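Side-chain contacts in GCN5-related N-acetyltransferase (Kribbella flavida, PDB 4H89), which probably transfers an acyl group, most likely acetyl, to an acceptor molecule, as other GCN5-related N-acetyltransferases do: residues A17-P20 with A21-F25; P40-T43 with D44-R48. One frame throughout, in Å; residues are numbered along the deposited sequence. Where two conformers were deposited one is given.

Overall arrangement
Contacts 1 and 2 lie at the starts of two successive helices, which pack together on the same side of the chain's centre; the centres of the contacts are about 12 Å apart. Contact 1, at the start of helix 19-32, is partly buried: apolar side chains and backbone bonds carry it, and W19, D18 and I22 are covered by the helix or strands beside them. Contact 2 sits at the surface, where the loop after helix 19-32 turns into helix 44-51, and its chemistry is polar, a capping box with a water bridge. The two meet directly: the indole of W19 packs on the backbone of helix 44-51, with W19 CZ2 3.4 Å from R48 N.

Contact 1 (A17-P20 with A21-F25); sequences ADWP and AILPF
W19 meets both I22 and L23, one turn further along helix 19-32, through its indole. L23 CB stands over one face of the six-membered ring, 4.3 Å from the centroid and 27° off the normal, a CH-pi contact displaced toward the rim. Beyond it, L23 CD1 reaches W19 CZ2 at 3.8 Å. I22 comes up obliquely, its CG2 methyl 3.8 Å from W19 CZ3, and the two side chains cross at about a right angle. With CG opposite the backbone N (chi1 171°), the W19 ring swings along the helix surface to these neighbours. On the other branch of I22, CG1 and CD1 pack against the carbonyl of D18.

Backbone bonds make up the polar part. L23 N donates to W19 O at 3.0 Å and nearly straight (162°), the straighter of the two i to i+4 bonds; I22 N reaches D18 O at a longer 3.3 Å and also bonds weakly to W19 O. A21 N, weakly bonded to D18 O, also donates weakly to a water, which in turn donates to A17 O. P24 has no N-H to offer, and its CD instead lies 3.1 Å from P20 O.

Outside the turn, the D18 carboxylate bonds to E15 N and forms a salt bridge with R12, while W51 of helix 44-51 touches both W19 and I22. I22 N, divided between acceptors three and four residues back, is what is expected where a 3-10 turn passes into an alpha helix, here the first long helix of the GNAT fold.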
# COMPACT_ATOMS: atom_id res chain seq x y z
N ALA A 17 2.55 -21.21 -17.91
CA ALA A 17 2.38 -22.57 -17.46
C ALA A 17 2.84 -22.85 -16.04
O ALA A 17 2.47 -23.91 -15.51
CB ALA A 17 3.07 -23.51 -18.43
N ASP A 18 3.64 -21.96 -15.42
CA ASP A 18 4.04 -22.15 -14.01
C ASP A 18 2.94 -21.81 -13.02
O ASP A 18 3.03 -22.17 -11.86
CB ASP A 18 5.25 -21.25 -13.73
CG ASP A 18 6.47 -21.64 -14.52
OD1 ASP A 18 6.72 -22.81 -14.74
OD2 ASP A 18 7.26 -20.70 -14.83
N TRP A 19 1.90 -21.07 -13.45
CA TRP A 19 0.90 -20.57 -12.49
C TRP A 19 0.23 -21.69 -11.66
O TRP A 19 0.08 -21.52 -10.45
CB TRP A 19 -0.13 -19.63 -13.14
CG TRP A 19 -1.25 -19.30 -12.24
CD1 TRP A 19 -2.55 -19.74 -12.34
CD2 TRP A 19 -1.18 -18.59 -10.98
NE1 TRP A 19 -3.26 -19.31 -11.27
CE2 TRP A 19 -2.46 -18.58 -10.44
CE3 TRP A 19 -0.16 -17.92 -10.31
CZ2 TRP A 19 -2.74 -17.98 -9.24
CZ3 TRP A 19 -0.44 -17.31 -9.10
CH2 TRP A 19 -1.73 -17.35 -8.58
N PRO A 20 -0.15 -22.82 -12.27
CA PRO A 20 -0.74 -23.87 -11.44
C PRO A 20 0.10 -24.38 -10.33
O PRO A 20 -0.43 -24.81 -9.33
CB PRO A 20 -1.09 -24.97 -12.47
CG PRO A 20 -1.29 -24.22 -13.74
CD PRO A 20 -0.24 -23.16 -13.69
N ALA A 21 1.43 -24.31 -10.45
CA ALA A 21 2.33 -24.71 -9.38
C ALA A 21 2.46 -23.65 -8.33
O ALA A 21 2.73 -23.94 -7.16
CB ALA A 21 3.69 -25.03 -9.97
N ILE A 22 2.26 -22.38 -8.69
CA ILE A 22 2.35 -21.25 -7.75
C ILE A 22 1.11 -21.08 -6.90
O ILE A 22 1.17 -20.76 -5.71
CB ILE A 22 2.65 -19.94 -8.53
CG1 ILE A 22 3.97 -20.08 -9.29
CG2 ILE A 22 2.68 -18.74 -7.56
CD1 ILE A 22 4.18 -19.00 -10.31
N LEU A 23 -0.05 -21.30 -7.50
CA LEU A 23 -1.37 -21.14 -6.84
C LEU A 23 -1.44 -21.81 -5.45
O LEU A 23 -1.86 -21.16 -4.51
CB LEU A 23 -2.49 -21.62 -7.79
CG LEU A 23 -3.89 -21.66 -7.19
CD1 LEU A 23 -4.39 -20.30 -6.78
CD2 LEU A 23 -4.85 -22.28 -8.21
N PRO A 24 -1.02 -23.08 -5.32
CA PRO A 24 -1.08 -23.65 -3.97
C PRO A 24 -0.24 -22.94 -2.94
O PRO A 24 -0.59 -22.99 -1.76
CB PRO A 24 -0.67 -25.12 -4.15
CG PRO A 24 -0.26 -25.29 -5.57
CD PRO A 24 -0.62 -24.06 -6.35
N PHE A 25 0.86 -22.30 -3.34
CA PHE A 25 1.64 -21.52 -2.36
C PHE A 25 0.84 -20.39 -1.81
O PHE A 25 0.89 -20.11 -0.63
CB PHE A 25 2.89 -20.84 -2.95
CG PHE A 25 3.82 -21.74 -3.71
CD1 PHE A 25 3.80 -23.11 -3.53
CD2 PHE A 25 4.72 -21.17 -4.62
CE1 PHE A 25 4.64 -23.92 -4.25
CE2 PHE A 25 5.55 -21.98 -5.36
CZ PHE A 25 5.53 -23.36 -5.16
O HOH W 1 2.79 -25.30 -13.13

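Contact 2 (P40-T43 with D44-R48); sequences PELT and DEQAR
T43 and Q46 are brought together by their first torsions: chi1 of 72° tucks T43 OG1 in over its own backbone, flanked by N and C, where it faces Q46 N in the first turn, while chi1 of -74° turns Q46 CG back toward the N-terminus and chi2 near 180° extends the chain to T43. The result is a capping box at the start of helix 44-51, with T43 as N-cap. Q46 N donates to T43 OG1 at 2.9 Å, and in return T43 N donates to Q46 OE1, also at 2.9 Å, almost straight and in the carbonyl plane on a lone pair. The two reciprocal bonds restrain the rotation of both side chains. A backbone bond, A47 N to T43 O at 3.0 Å, spans the same turn.

L42 crosses the Q46 side chain at about a right angle, its CD2 3.8 Å from Q46 OE1 and near the amide carbon. Beyond the box, D44 OD1 makes a salt bridge with R27, whose guanidinium also bonds L42 O and so ties the cap to helix 19-32; F26 of that helix touches L42 and A47. E45, bent at chi2, brings OE1 to 3.6 Å from T43 OG1. Q46 OE1 carries a second bond as well: a water 2.7 Å away donates to it and, with its other hydrogen, to E41 O at 3.1 Å.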
# COMPACT_ATOMS: atom_id res chain seq x y z
N PRO A 40 -9.32 -13.44 1.84
CA PRO A 40 -9.33 -14.90 1.94
C PRO A 40 -10.11 -15.63 0.85
O PRO A 40 -10.00 -16.85 0.72
CB PRO A 40 -9.96 -15.13 3.32
CG PRO A 40 -10.84 -13.94 3.52
CD PRO A 40 -10.10 -12.80 2.93
N GLU A 41 -10.87 -14.88 0.07
CA GLU A 41 -11.78 -15.51 -0.88
C GLU A 41 -11.53 -15.09 -2.34
O GLU A 41 -12.45 -15.11 -3.14
CB GLU A 41 -13.23 -15.25 -0.47
CG GLU A 41 -13.65 -15.96 0.83
CD GLU A 41 -15.13 -15.82 1.10
OE1 GLU A 41 -15.59 -14.67 1.40
OE2 GLU A 41 -15.81 -16.88 1.04
N LEU A 42 -10.30 -14.77 -2.69
CA LEU A 42 -9.99 -14.48 -4.08
C LEU A 42 -10.17 -15.70 -4.95
O LEU A 42 -9.83 -16.81 -4.58
CB LEU A 42 -8.54 -14.00 -4.23
CG LEU A 42 -8.16 -12.68 -3.57
CD1 LEU A 42 -6.74 -12.35 -3.91
CD2 LEU A 42 -9.06 -11.54 -4.01
N THR A 43 -10.68 -15.47 -6.16
CA THR A 43 -10.71 -16.57 -7.12
C THR A 43 -9.30 -16.94 -7.53
O THR A 43 -8.37 -16.11 -7.41
CB THR A 43 -11.54 -16.25 -8.37
OG1 THR A 43 -10.85 -15.31 -9.17
CG2 THR A 43 -12.93 -15.73 -8.05
N ASP A 44 -9.14 -18.11 -8.13
CA ASP A 44 -7.85 -18.50 -8.67
C ASP A 44 -7.36 -17.44 -9.68
O ASP A 44 -6.16 -17.10 -9.72
CB ASP A 44 -7.95 -19.84 -9.41
CG ASP A 44 -8.17 -21.04 -8.50
OD1 ASP A 44 -8.11 -20.95 -7.27
OD2 ASP A 44 -8.40 -22.14 -9.09
N GLU A 45 -8.26 -16.93 -10.49
CA GLU A 45 -7.94 -15.97 -11.54
C GLU A 45 -7.65 -14.57 -10.99
O GLU A 45 -6.75 -13.87 -11.50
CB GLU A 45 -9.03 -15.93 -12.59
CG GLU A 45 -9.25 -17.23 -13.35
CD GLU A 45 -10.13 -18.26 -12.65
OE1 GLU A 45 -10.62 -18.06 -11.53
OE2 GLU A 45 -10.34 -19.31 -13.23
N GLN A 46 -8.29 -14.17 -9.90
CA GLN A 46 -7.93 -12.94 -9.22
C GLN A 46 -6.51 -13.06 -8.63
O GLN A 46 -5.74 -12.10 -8.72
CB GLN A 46 -8.91 -12.59 -8.13
CG GLN A 46 -10.28 -12.07 -8.61
CD GLN A 46 -11.18 -11.82 -7.44
OE1 GLN A 46 -11.47 -12.73 -6.67
NE2 GLN A 46 -11.59 -10.60 -7.26
N ALA A 47 -6.20 -14.18 -8.00
CA ALA A 47 -4.87 -14.39 -7.49
C ALA A 47 -3.84 -14.35 -8.63
O ALA A 47 -2.78 -13.72 -8.48
CB ALA A 47 -4.80 -15.66 -6.67
N ARG A 48 -4.15 -14.95 -9.77
CA ARG A 48 -3.25 -14.96 -10.88
C ARG A 48 -2.98 -13.52 -11.38
O ARG A 48 -1.84 -13.15 -11.69
CB ARG A 48 -3.83 -15.79 -11.99
CG ARG A 48 -2.89 -15.96 -13.16
CD ARG A 48 -3.51 -16.74 -14.30
NE ARG A 48 -4.78 -16.12 -14.74
CZ ARG A 48 -5.69 -16.74 -15.46
NH1 ARG A 48 -5.49 -17.99 -15.89
NH2 ARG A 48 -6.81 -16.11 -15.72
O HOH W 2 -13.59 -12.94 -5.01